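Local coordinates for protein citrate lyase, subunit 1 (Methanosaeta concilii, PDB 6HXI) that probably works with its partner subunit as an ATP citrate lyase, using ATP and coenzyme A to split citrate into oxaloacetate and acetyl-CoA, at residues N13-Y18 with I210-M215; K147-H152 with G165-A170; C291-A296 with R411-A416; T320-M325 with V356-E361. All coordinates share one frame; numbering follows the deposited sequence.

Interaction 1: residues N13-Y18 with I210-M215; sequences NLLARY and IVPLDM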
loop_
_atom_site.group_PDB
_atom_site.type_symbol
_atom_site.label_atom_id
_atom_site.label_comp_id
_atom_site.label_asym_id
_atom_site.label_seq_id
_atom_site.Cartn_x
_atom_site.Cartn_y
_atom_site.Cartn_z
ATOM N N ASN C 13 43.427 -13.137 -50.636
ATOM C CA ASN C 13 43.457 -13.549 -49.231
ATOM C C ASN C 13 42.155 -14.249 -48.875
ATOM O O ASN C 13 42.204 -15.291 -48.209
ATOM C CB ASN C 13 43.710 -12.371 -48.298
ATOM C CG ASN C 13 44.780 -12.637 -47.270
ATOM O OD1 ASN C 13 44.765 -13.645 -46.546
ATOM N ND2 ASN C 13 45.747 -11.738 -47.190
ATOM N N LEU C 14 40.998 -13.702 -49.365
ATOM C CA LEU C 14 39.662 -14.295 -49.191
ATOM C C LEU C 14 39.645 -15.668 -49.880
ATOM O O LEU C 14 39.227 -16.656 -49.277
ATOM C CB LEU C 14 38.533 -13.392 -49.759
ATOM C CG LEU C 14 38.105 -12.171 -48.921
ATOM C CD1 LEU C 14 37.192 -11.231 -49.711
ATOM C CD2 LEU C 14 37.420 -12.595 -47.651
ATOM N N LEU C 15 40.147 -15.730 -51.126
ATOM C CA LEU C 15 40.225 -16.968 -51.895
ATOM C C LEU C 15 41.110 -18.003 -51.190
ATOM O O LEU C 15 40.727 -19.170 -51.115
ATOM C CB LEU C 15 40.719 -16.724 -53.331
ATOM C CG LEU C 15 40.433 -17.890 -54.266
ATOM C CD1 LEU C 15 39.015 -17.859 -54.729
ATOM C CD2 LEU C 15 41.364 -17.890 -55.454
ATOM N N ALA C 16 42.264 -17.573 -50.664
ATOM C CA ALA C 16 43.203 -18.435 -49.948
ATOM C C ALA C 16 42.579 -18.985 -48.668
ATOM O O ALA C 16 42.716 -20.171 -48.395
ATOM C CB ALA C 16 44.471 -17.676 -49.629
ATOM N N ARG C 17 41.822 -18.145 -47.940
ATOM C CA ARG C 17 41.160 -18.516 -46.697
ATOM C C ARG C 17 39.906 -19.367 -46.869
ATOM O O ARG C 17 39.799 -20.406 -46.225
ATOM C CB ARG C 17 40.840 -17.259 -45.853
ATOM C CG ARG C 17 40.656 -17.536 -44.360
ATOM C CD ARG C 17 41.248 -16.444 -43.483
ATOM N NE ARG C 17 40.260 -15.431 -43.108
ATOM C CZ ARG C 17 40.082 -14.273 -43.742
ATOM N NH1 ARG C 17 40.820 -13.968 -44.806
ATOM N NH2 ARG C 17 39.161 -13.415 -43.320
ATOM N N TYR C 18 38.949 -18.925 -47.692
ATOM C CA TYR C 18 37.639 -19.574 -47.760
ATOM C C TYR C 18 37.414 -20.542 -48.959
ATOM O O TYR C 18 36.573 -21.437 -48.824
ATOM C CB TYR C 18 36.522 -18.510 -47.645
ATOM C CG TYR C 18 36.652 -17.763 -46.337
ATOM C CD1 TYR C 18 36.370 -18.390 -45.124
ATOM C CD2 TYR C 18 37.210 -16.489 -46.293
ATOM C CE1 TYR C 18 36.580 -17.745 -43.907
ATOM C CE2 TYR C 18 37.437 -15.840 -45.080
ATOM C CZ TYR C 18 37.117 -16.471 -43.888
ATOM O OH TYR C 18 37.327 -15.852 -42.674
ATOM N N ILE C 210 45.280 -25.492 -58.058
ATOM C CA ILE C 210 44.801 -24.336 -58.819
ATOM C C ILE C 210 45.349 -22.999 -58.244
ATOM O O ILE C 210 45.221 -22.737 -57.047
ATOM C CB ILE C 210 43.248 -24.411 -58.960
ATOM C CG1 ILE C 210 42.750 -23.601 -60.165
ATOM C CG2 ILE C 210 42.483 -24.075 -57.675
ATOM C CD1 ILE C 210 42.480 -24.473 -61.327
ATOM N N VAL C 211 45.999 -22.188 -59.112
ATOM C CA VAL C 211 46.657 -20.931 -58.729
ATOM C C VAL C 211 46.095 -19.676 -59.453
ATOM O O VAL C 211 46.229 -19.575 -60.676
ATOM C CB VAL C 211 48.208 -21.044 -58.907
ATOM C CG1 VAL C 211 48.916 -19.724 -58.616
ATOM C CG2 VAL C 211 48.789 -22.151 -58.036
ATOM N N PRO C 212 45.580 -18.667 -58.701
ATOM C CA PRO C 212 45.120 -17.417 -59.350
ATOM C C PRO C 212 46.302 -16.471 -59.625
ATOM O O PRO C 212 47.086 -16.217 -58.706
ATOM C CB PRO C 212 44.186 -16.815 -58.296
ATOM C CG PRO C 212 44.738 -17.287 -56.993
ATOM C CD PRO C 212 45.380 -18.621 -57.236
ATOM N N LEU C 213 46.431 -15.928 -60.851
ATOM C CA LEU C 213 47.550 -15.027 -61.150
ATOM C C LEU C 213 47.197 -13.554 -61.011
ATOM O O LEU C 213 47.984 -12.781 -60.466
ATOM C CB LEU C 213 48.189 -15.320 -62.516
ATOM C CG LEU C 213 48.836 -16.718 -62.695
ATOM C CD1 LEU C 213 49.381 -16.890 -64.108
ATOM C CD2 LEU C 213 49.910 -16.986 -61.643
ATOM N N ASP C 214 46.025 -13.162 -61.499
ATOM C CA ASP C 214 45.534 -11.788 -61.389
ATOM C C ASP C 214 44.088 -11.847 -60.968
ATOM O O ASP C 214 43.363 -12.747 -61.399
ATOM C CB ASP C 214 45.725 -10.998 -62.689
ATOM C CG ASP C 214 47.178 -10.630 -62.961
ATOM O OD1 ASP C 214 47.640 -9.588 -62.437
ATOM O OD2 ASP C 214 47.848 -11.375 -63.701
ATOM N N MET C 215 43.685 -10.933 -60.075
ATOM C CA MET C 215 42.344 -10.900 -59.511
ATOM C C MET C 215 41.750 -9.483 -59.421
ATOM O O MET C 215 42.440 -8.514 -59.083
ATOM C CB MET C 215 42.345 -11.584 -58.133
ATOM C CG MET C 215 41.028 -12.211 -57.765
ATOM S SD MET C 215 41.195 -13.356 -56.387
ATOM C CE MET C 215 39.495 -13.713 -56.072
#
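The packing of the N-terminal helix 8-18 against strand 209-220 of the ATP-grasp region is carried here by L15, which is met by P212 and M215. The two backbones stay well apart, with the CA atoms of L15 and P212 separated by 8.9 Å, so the space between them is bridged by side chains alone. Placing CG anti to the backbone N (chi1 -163°) helps L15 send its branched end across to the proline. L15 and P212 reach toward each other, methyl CD2 of L15 lying 3.8 Å from CG of P212 and 4.1 Å from its CB. Proline has no N-H to give in the sheet, but its rigid ring offers aliphatic carbons to the helix.

Strand 209-220 is the second strand of an antiparallel sheet, flanked by strands 3-6 and 195-206. M215 follows after a short break in the strand at L213 and D214, and its almost fully extended chain carries the terminal methyl CE to 4.3 Å from CB of L15, a looser approach nearer the base of the leucine. Flexible and unbranched, methionine can span this longer gap. All three residues are buried and no hydrogen bond joins the two segments. L15 also packs on L186 and F189 of helix 173-192, while M215 rests against A11 and K12 of helix 8-18.

Interaction 2: residues K147-H152 with G165-A170; sequences KVISIH and GSKLPA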
loop_
_atom_site.group_PDB
_atom_site.type_symbol
_atom_site.label_atom_id
_atom_site.label_comp_id
_atom_site.label_asym_id
_atom_site.label_seq_id
_atom_site.Cartn_x
_atom_site.Cartn_y
_atom_site.Cartn_z
ATOM N N LYS C 147 34.427 -17.406 -78.298
ATOM C CA LYS C 147 35.723 -17.608 -77.634
ATOM C C LYS C 147 35.553 -17.857 -76.114
ATOM O O LYS C 147 36.351 -18.578 -75.506
ATOM C CB LYS C 147 36.627 -16.390 -77.880
ATOM C CG LYS C 147 38.123 -16.677 -77.854
ATOM C CD LYS C 147 38.902 -15.385 -78.086
ATOM C CE LYS C 147 40.392 -15.545 -77.945
ATOM N NZ LYS C 147 41.105 -14.267 -78.214
ATOM N N VAL C 148 34.511 -17.245 -75.519
ATOM C CA VAL C 148 34.176 -17.339 -74.098
ATOM C C VAL C 148 32.843 -18.081 -73.949
ATOM O O VAL C 148 31.861 -17.708 -74.591
ATOM C CB VAL C 148 34.140 -15.927 -73.414
ATOM C CG1 VAL C 148 33.699 -16.011 -71.952
ATOM C CG2 VAL C 148 35.488 -15.222 -73.512
ATOM N N ILE C 149 32.812 -19.110 -73.084
ATOM C CA ILE C 149 31.588 -19.857 -72.781
ATOM C C ILE C 149 30.920 -19.259 -71.551
ATOM O O ILE C 149 31.611 -18.857 -70.611
ATOM C CB ILE C 149 31.758 -21.409 -72.707
ATOM C CG1 ILE C 149 32.734 -21.862 -71.589
ATOM C CG2 ILE C 149 32.150 -21.993 -74.064
ATOM C CD1 ILE C 149 32.039 -22.259 -70.295
ATOM N N SER C 150 29.585 -19.198 -71.560
ATOM C CA SER C 150 28.789 -18.644 -70.469
ATOM C C SER C 150 27.913 -19.722 -69.839
ATOM O O SER C 150 27.264 -20.475 -70.567
ATOM C CB SER C 150 27.933 -17.494 -70.987
ATOM O OG SER C 150 27.152 -16.917 -69.949
ATOM N N ILE C 151 27.895 -19.792 -68.487
ATOM C CA ILE C 151 27.098 -20.741 -67.681
ATOM C C ILE C 151 26.207 -19.937 -66.751
ATOM O O ILE C 151 26.726 -19.272 -65.855
ATOM C CB ILE C 151 27.994 -21.742 -66.875
ATOM C CG1 ILE C 151 28.981 -22.518 -67.804
ATOM C CG2 ILE C 151 27.140 -22.698 -66.016
ATOM C CD1 ILE C 151 30.205 -23.145 -67.104
ATOM N N HIS C 152 24.881 -20.006 -66.946
ATOM C CA HIS C 152 23.942 -19.295 -66.096
ATOM C C HIS C 152 23.499 -20.170 -64.920
ATOM O O HIS C 152 23.075 -21.300 -65.125
ATOM C CB HIS C 152 22.729 -18.784 -66.894
ATOM C CG HIS C 152 21.734 -18.055 -66.038
ATOM N ND1 HIS C 152 21.978 -16.767 -65.576
ATOM C CD2 HIS C 152 20.558 -18.486 -65.520
ATOM C CE1 HIS C 152 20.934 -16.449 -64.829
ATOM N NE2 HIS C 152 20.061 -17.454 -64.753
ATOM N N GLY C 165 30.271 -29.740 -66.111
ATOM C CA GLY C 165 31.084 -30.588 -66.978
ATOM C C GLY C 165 31.055 -30.178 -68.432
ATOM O O GLY C 165 32.116 -30.001 -69.027
ATOM N N SER C 166 29.837 -29.954 -68.988
ATOM C CA SER C 166 29.616 -29.468 -70.356
ATOM C C SER C 166 30.147 -28.008 -70.486
ATOM O O SER C 166 29.432 -27.010 -70.342
ATOM C CB SER C 166 28.152 -29.599 -70.746
ATOM O OG SER C 166 27.724 -30.934 -70.544
ATOM N N LYS C 167 31.464 -27.957 -70.708
ATOM C CA LYS C 167 32.380 -26.842 -70.867
ATOM C C LYS C 167 33.253 -27.185 -72.111
ATOM O O LYS C 167 32.862 -28.060 -72.901
ATOM C CB LYS C 167 33.244 -26.787 -69.605
ATOM C CG LYS C 167 33.822 -25.417 -69.274
ATOM C CD LYS C 167 34.037 -25.218 -67.775
ATOM C CE LYS C 167 35.101 -26.114 -67.178
ATOM N NZ LYS C 167 34.546 -27.419 -66.734
ATOM N N LEU C 168 34.421 -26.523 -72.280
ATOM C CA LEU C 168 35.292 -26.719 -73.438
ATOM C C LEU C 168 35.922 -28.122 -73.527
ATOM O O LEU C 168 36.580 -28.573 -72.582
ATOM C CB LEU C 168 36.355 -25.620 -73.533
ATOM C CG LEU C 168 35.823 -24.279 -74.059
ATOM C CD1 LEU C 168 36.386 -23.108 -73.286
ATOM C CD2 LEU C 168 36.029 -24.133 -75.571
ATOM N N PRO C 169 35.697 -28.827 -74.670
ATOM C CA PRO C 169 36.271 -30.182 -74.836
ATOM C C PRO C 169 37.792 -30.202 -74.978
ATOM O O PRO C 169 38.418 -31.178 -74.568
ATOM C CB PRO C 169 35.578 -30.716 -76.095
ATOM C CG PRO C 169 35.197 -29.503 -76.869
ATOM C CD PRO C 169 34.927 -28.417 -75.867
ATOM N N ALA C 170 38.376 -29.112 -75.532
ATOM C CA ALA C 170 39.814 -28.901 -75.740
ATOM C C ALA C 170 40.671 -29.096 -74.472
ATOM O O ALA C 170 41.861 -29.406 -74.587
ATOM C CB ALA C 170 40.054 -27.522 -76.331
#
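I149 and K167 cross at about a right angle, and this crossing joins strand 149-154, an outermost strand of the antiparallel sheet in the ATP-grasp region, to the loop that leads into helix 173-192. Their backbones come closest at this same pair, with the CA atoms of I149 and K167 7.3 Å apart. The isoleucine holds CG1 between its backbone N and carbonyl carbon (chi1 62°), and this branch carries CD1 to the lysine. It is the aliphatic part of K167 that receives it: CG of K167 lies 3.8 Å from CD1 of I149.

Lysine fits the place because it is two-natured. Its methylenes can pack with apolar neighbours while the chain, bent at chi3 and chi4, leads the amine away from the strand, where NZ is hydrogen-bonded. V179, E180 and I183 of helix 173-192 also touch this side chain. Two residues along the strand, I151 faces the loop as well, and its CD1 makes a loose contact with CD of K167 at 4.4 Å; I183 touches I151 too, so the helix meets both partners. Beta-branched isoleucines are well suited to an extended strand such as this. L168 enters beside the lysine and also packs on F133 of the adjacent strand, the end of its side chain approaching I149, with CD1 4.2 Å from CG1 of I149.

Interaction 3: residues C291-A296 with R411-A416; sequences CDLGHA and RIVPLA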
loop_
_atom_site.group_PDB
_atom_site.type_symbol
_atom_site.label_atom_id
_atom_site.label_comp_id
_atom_site.label_asym_id
_atom_site.label_seq_id
_atom_site.Cartn_x
_atom_site.Cartn_y
_atom_site.Cartn_z
ATOM N N CYS C 291 25.119 20.805 -63.695
ATOM C CA CYS C 291 25.926 20.437 -64.871
ATOM C C CYS C 291 25.327 21.011 -66.145
ATOM O O CYS C 291 26.076 21.455 -67.027
ATOM C CB CYS C 291 26.082 18.927 -64.983
ATOM S SG CYS C 291 27.026 18.178 -63.636
ATOM N N ASP C 292 23.977 20.983 -66.255
ATOM C CA ASP C 292 23.243 21.532 -67.404
ATOM C C ASP C 292 23.420 23.038 -67.536
ATOM O O ASP C 292 23.363 23.534 -68.655
ATOM C CB ASP C 292 21.750 21.148 -67.400
ATOM C CG ASP C 292 21.442 19.819 -68.071
ATOM O OD1 ASP C 292 21.785 19.659 -69.277
ATOM O OD2 ASP C 292 20.803 18.962 -67.418
ATOM N N LEU C 293 23.685 23.750 -66.418
ATOM C CA LEU C 293 23.939 25.185 -66.428
ATOM C C LEU C 293 25.439 25.517 -66.603
ATOM O O LEU C 293 25.806 26.691 -66.664
ATOM C CB LEU C 293 23.332 25.878 -65.202
ATOM C CG LEU C 293 21.806 26.012 -65.206
ATOM C CD1 LEU C 293 21.269 26.169 -63.807
ATOM C CD2 LEU C 293 21.336 27.158 -66.082
ATOM N N GLY C 294 26.268 24.478 -66.729
ATOM C CA GLY C 294 27.711 24.578 -66.941
ATOM C C GLY C 294 28.544 24.813 -65.693
ATOM O O GLY C 294 29.652 25.349 -65.783
ATOM N N HIS C 295 28.031 24.404 -64.524
ATOM C CA HIS C 295 28.718 24.604 -63.246
ATOM C C HIS C 295 29.237 23.295 -62.616
ATOM O O HIS C 295 29.408 23.236 -61.399
ATOM C CB HIS C 295 27.828 25.397 -62.263
ATOM C CG HIS C 295 27.504 26.791 -62.709
ATOM N ND1 HIS C 295 28.152 27.891 -62.171
ATOM C CD2 HIS C 295 26.597 27.220 -63.618
ATOM C CE1 HIS C 295 27.632 28.944 -62.775
ATOM N NE2 HIS C 295 26.693 28.591 -63.654
ATOM N N ALA C 296 29.544 22.270 -63.445
ATOM C CA ALA C 296 30.092 20.969 -63.014
ATOM C C ALA C 296 31.393 21.155 -62.219
ATOM O O ALA C 296 31.624 20.474 -61.212
ATOM C CB ALA C 296 30.358 20.088 -64.226
ATOM N N ARG C 411 14.148 24.870 -59.229
ATOM C CA ARG C 411 14.144 26.302 -59.526
ATOM C C ARG C 411 15.172 27.104 -58.703
ATOM O O ARG C 411 15.597 28.172 -59.148
ATOM C CB ARG C 411 12.735 26.895 -59.397
ATOM C CG ARG C 411 12.432 28.002 -60.409
ATOM C CD ARG C 411 11.156 28.760 -60.068
ATOM N NE ARG C 411 9.940 27.956 -60.262
ATOM C CZ ARG C 411 8.743 28.263 -59.764
ATOM N NH1 ARG C 411 8.583 29.356 -59.026
ATOM N NH2 ARG C 411 7.700 27.477 -59.997
ATOM N N ILE C 412 15.594 26.580 -57.523
ATOM C CA ILE C 412 16.589 27.251 -56.669
ATOM C C ILE C 412 18.007 27.184 -57.275
ATOM O O ILE C 412 18.872 27.964 -56.875
ATOM C CB ILE C 412 16.564 26.806 -55.180
ATOM C CG1 ILE C 412 16.751 25.266 -55.010
ATOM C CG2 ILE C 412 15.299 27.322 -54.475
ATOM C CD1 ILE C 412 17.526 24.870 -53.752
ATOM N N VAL C 413 18.235 26.265 -58.240
ATOM C CA VAL C 413 19.527 26.118 -58.918
ATOM C C VAL C 413 19.797 27.339 -59.832
ATOM O O VAL C 413 20.777 28.036 -59.558
ATOM C CB VAL C 413 19.716 24.748 -59.628
ATOM C CG1 VAL C 413 21.013 24.707 -60.435
ATOM C CG2 VAL C 413 19.683 23.612 -58.617
ATOM N N PRO C 414 18.957 27.671 -60.857
ATOM C CA PRO C 414 19.241 28.870 -61.674
ATOM C C PRO C 414 19.164 30.174 -60.879
ATOM O O PRO C 414 19.937 31.085 -61.144
ATOM C CB PRO C 414 18.170 28.819 -62.767
ATOM C CG PRO C 414 17.687 27.407 -62.774
ATOM C CD PRO C 414 17.743 26.992 -61.348
ATOM N N LEU C 415 18.273 30.233 -59.868
ATOM C CA LEU C 415 18.077 31.370 -58.952
ATOM C C LEU C 415 19.374 31.717 -58.180
ATOM O O LEU C 415 19.617 32.888 -57.860
ATOM C CB LEU C 415 16.939 31.020 -57.955
ATOM C CG LEU C 415 15.711 31.967 -57.866
ATOM C CD1 LEU C 415 14.981 32.125 -59.217
ATOM C CD2 LEU C 415 14.720 31.459 -56.824
ATOM N N ALA C 416 20.202 30.695 -57.912
ATOM C CA ALA C 416 21.466 30.818 -57.187
ATOM C C ALA C 416 22.707 30.950 -58.089
ATOM O O ALA C 416 23.667 31.621 -57.701
ATOM C CB ALA C 416 21.633 29.627 -56.262
#
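Helix 280-292 ends in a Schellman motif, in which the chain turns at G294 with a phi of 82° and its N is bonded back to O of C291 at 3.0 Å, leaving L293 facing the short C-terminal helix 412-417. Glycine is favoured at such a turn because positive phi costs it little. Across the contact the CA atoms of L293 and P414 are 7.6 Å apart.

One methyl of L293 does all the touching. With CG anti to its own carbonyl carbon (chi1 -73°), the leucine puts CD1 between two neighbours, 3.7 Å from CG1 of V413 and 3.9 Å from CG of P414. It crosses the proline at about a right angle and meets the valine more slantwise. P414 belongs early in its helix, where the lack of an N-H is readily tolerated, and its ring supplies a firm apolar surface. V413 is the buried member of the trio and packs further on Y286, T289 and I290 of helix 280-292. Both helices belong to the citrate-binding region, and I412, L415 and A416 of the short helix pack on its parallel sheet. C291 and D292 before the turn and A296 after it pack on the neighbouring succinyl-CoA ligase subunit alpha chain. With no hydrogen bond between the segments, their mutual attraction rests on dispersion and the hiding of a few methyl groups from water.

Interaction 4: residues T320-M325 with V356-E361; sequences TILDLM and VMALEE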
loop_
_atom_site.group_PDB
_atom_site.type_symbol
_atom_site.label_atom_id
_atom_site.label_comp_id
_atom_site.label_asym_id
_atom_site.label_seq_id
_atom_site.Cartn_x
_atom_site.Cartn_y
_atom_site.Cartn_z
ATOM N N THR C 320 29.239 18.905 -40.852
ATOM C CA THR C 320 30.286 18.394 -41.743
ATOM C C THR C 320 30.369 19.221 -43.032
ATOM O O THR C 320 31.469 19.627 -43.409
ATOM C CB THR C 320 30.085 16.897 -42.022
ATOM O OG1 THR C 320 29.889 16.222 -40.791
ATOM C CG2 THR C 320 31.265 16.272 -42.749
ATOM N N ILE C 321 29.211 19.454 -43.700
ATOM C CA ILE C 321 29.119 20.243 -44.937
ATOM C C ILE C 321 29.582 21.673 -44.671
ATOM O O ILE C 321 30.429 22.175 -45.415
ATOM C CB ILE C 321 27.706 20.166 -45.601
ATOM C CG1 ILE C 321 27.474 18.760 -46.220
ATOM C CG2 ILE C 321 27.502 21.298 -46.653
ATOM C CD1 ILE C 321 26.105 18.500 -46.753
ATOM N N LEU C 322 29.077 22.294 -43.574
ATOM C CA LEU C 322 29.444 23.656 -43.181
ATOM C C LEU C 322 30.922 23.780 -42.912
ATOM O O LEU C 322 31.536 24.716 -43.409
ATOM C CB LEU C 322 28.626 24.165 -41.988
ATOM C CG LEU C 322 27.152 24.423 -42.262
ATOM C CD1 LEU C 322 26.403 24.548 -40.998
ATOM C CD2 LEU C 322 26.945 25.643 -43.133
ATOM N N ASP C 323 31.507 22.806 -42.193
ATOM C CA ASP C 323 32.939 22.775 -41.883
ATOM C C ASP C 323 33.772 22.900 -43.145
ATOM O O ASP C 323 34.557 23.834 -43.252
ATOM C CB ASP C 323 33.330 21.493 -41.110
ATOM C CG ASP C 323 34.806 21.393 -40.754
ATOM O OD1 ASP C 323 35.442 22.452 -40.540
ATOM O OD2 ASP C 323 35.322 20.261 -40.679
ATOM N N LEU C 324 33.566 21.979 -44.105
ATOM C CA LEU C 324 34.270 21.890 -45.388
ATOM C C LEU C 324 34.116 23.132 -46.274
ATOM O O LEU C 324 35.031 23.466 -47.025
ATOM C CB LEU C 324 33.800 20.645 -46.150
ATOM C CG LEU C 324 34.219 19.290 -45.587
ATOM C CD1 LEU C 324 33.235 18.206 -46.017
ATOM C CD2 LEU C 324 35.636 18.936 -46.010
ATOM N N MET C 325 32.954 23.791 -46.186
ATOM C CA MET C 325 32.550 24.991 -46.916
ATOM C C MET C 325 33.175 26.295 -46.351
ATOM O O MET C 325 33.202 27.310 -47.051
ATOM C CB MET C 325 31.025 25.088 -46.814
ATOM C CG MET C 325 30.380 25.861 -47.906
ATOM S SD MET C 325 28.581 25.707 -47.829
ATOM C CE MET C 325 28.153 26.755 -49.206
ATOM N N VAL C 356 19.128 23.878 -38.934
ATOM C CA VAL C 356 19.076 25.190 -38.272
ATOM C C VAL C 356 20.112 25.257 -37.140
ATOM O O VAL C 356 20.853 26.229 -37.082
ATOM C CB VAL C 356 17.627 25.593 -37.831
ATOM C CG1 VAL C 356 17.623 26.765 -36.848
ATOM C CG2 VAL C 356 16.760 25.925 -39.046
ATOM N N MET C 357 20.202 24.204 -36.291
ATOM C CA MET C 357 21.167 24.114 -35.178
ATOM C C MET C 357 22.630 24.236 -35.623
ATOM O O MET C 357 23.421 24.916 -34.959
ATOM C CB MET C 357 20.964 22.828 -34.379
ATOM C CG MET C 357 19.791 22.906 -33.445
ATOM S SD MET C 357 19.435 21.348 -32.629
ATOM C CE MET C 357 18.992 21.999 -30.985
ATOM N N ALA C 358 22.976 23.586 -36.759
ATOM C CA ALA C 358 24.322 23.648 -37.319
ATOM C C ALA C 358 24.600 25.036 -37.889
ATOM O O ALA C 358 25.658 25.590 -37.590
ATOM C CB ALA C 358 24.507 22.590 -38.381
ATOM N N LEU C 359 23.628 25.624 -38.644
ATOM C CA LEU C 359 23.745 26.964 -39.234
ATOM C C LEU C 359 23.937 28.043 -38.171
ATOM O O LEU C 359 24.738 28.957 -38.384
ATOM C CB LEU C 359 22.562 27.304 -40.153
ATOM C CG LEU C 359 22.473 26.540 -41.478
ATOM C CD1 LEU C 359 21.099 26.682 -42.091
ATOM C CD2 LEU C 359 23.524 26.999 -42.467
ATOM N N GLU C 360 23.245 27.903 -37.011
ATOM C CA GLU C 360 23.359 28.792 -35.846
ATOM C C GLU C 360 24.790 28.766 -35.313
ATOM O O GLU C 360 25.337 29.821 -34.987
ATOM C CB GLU C 360 22.398 28.354 -34.730
ATOM C CG GLU C 360 21.021 28.994 -34.797
ATOM C CD GLU C 360 20.008 28.466 -33.795
ATOM O OE1 GLU C 360 19.649 27.267 -33.877
ATOM O OE2 GLU C 360 19.532 29.270 -32.962
ATOM N N GLU C 361 25.392 27.558 -35.230
ATOM C CA GLU C 361 26.755 27.351 -34.739
ATOM C C GLU C 361 27.830 27.883 -35.668
ATOM O O GLU C 361 28.875 28.332 -35.189
ATOM C CB GLU C 361 27.005 25.873 -34.409
ATOM C CG GLU C 361 26.829 25.596 -32.927
ATOM C CD GLU C 361 27.065 24.164 -32.499
ATOM O OE1 GLU C 361 28.181 23.644 -32.736
ATOM O OE2 GLU C 361 26.144 23.570 -31.891
#
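This is a buried helix-helix contact made by aliphatic side chains, one of which also rests on a backbone carbonyl; it lies in the citrate-binding region, where helix 311-325 lies beside helix 348-361. The second helix belongs to the connection between the neighbouring parallel strands 334-338 and 371-376, a beta-alpha-beta crossover, and the first precedes strand 334-338 in the chain.

L322 carries the contact from its side, and its two methyls divide the work. CD1 comes down on the backbone of A358, 3.6 Å from both the carbonyl C and O of that residue, and 3.8 Å from its CB. Alanine suits the place, since a side chain that ends at CB leaves the main chain of its helix accessible. CD2 turns instead to L359, meeting CD2 of that leucine at 3.7 Å, and the two leucine side chains cross at about a right angle. L359 does not start out toward L322; it is the branched end that swings over, with CG anti to the carbonyl carbon (chi1 -70°), a common setting for leucine in a helix. The nearest CA atoms, those of L322 and L359, lie 7.7 Å apart.

L359 also touches L392 of helix 382-396, and L322 also touches Y362 just beyond helix 348-361. Farther out, polar residues take over: E360 forms a salt bridge with R395 and E361 a hydrogen bond with Y315. With no hydrogen bond between the segments, the attraction comes from dispersion and from keeping the methyls of L322, A358 and L359 away from water.

How the interactions relate
The four contacts fall into two pairs. Interactions 1 and 2 belong to the ATP-grasp region and reach the same antiparallel sheet, interaction 1 at an inner strand and interaction 2 at an outermost one; their centres are about 22 Å apart, and helix 173-192 touches both. Interactions 3 and 4 lie in the citrate-binding region, also about 22 Å between centres, with 4 nested in the chain loop that 3 closes. Interactions 1 and 4 are fully buried, whereas 2 and 3 are only partly so. All four rest on aliphatic contacts, but interaction 2 draws on lysine methylenes, interaction 3 lies beside another subunit, and in interaction 4 a leucine methyl also meets a backbone carbonyl.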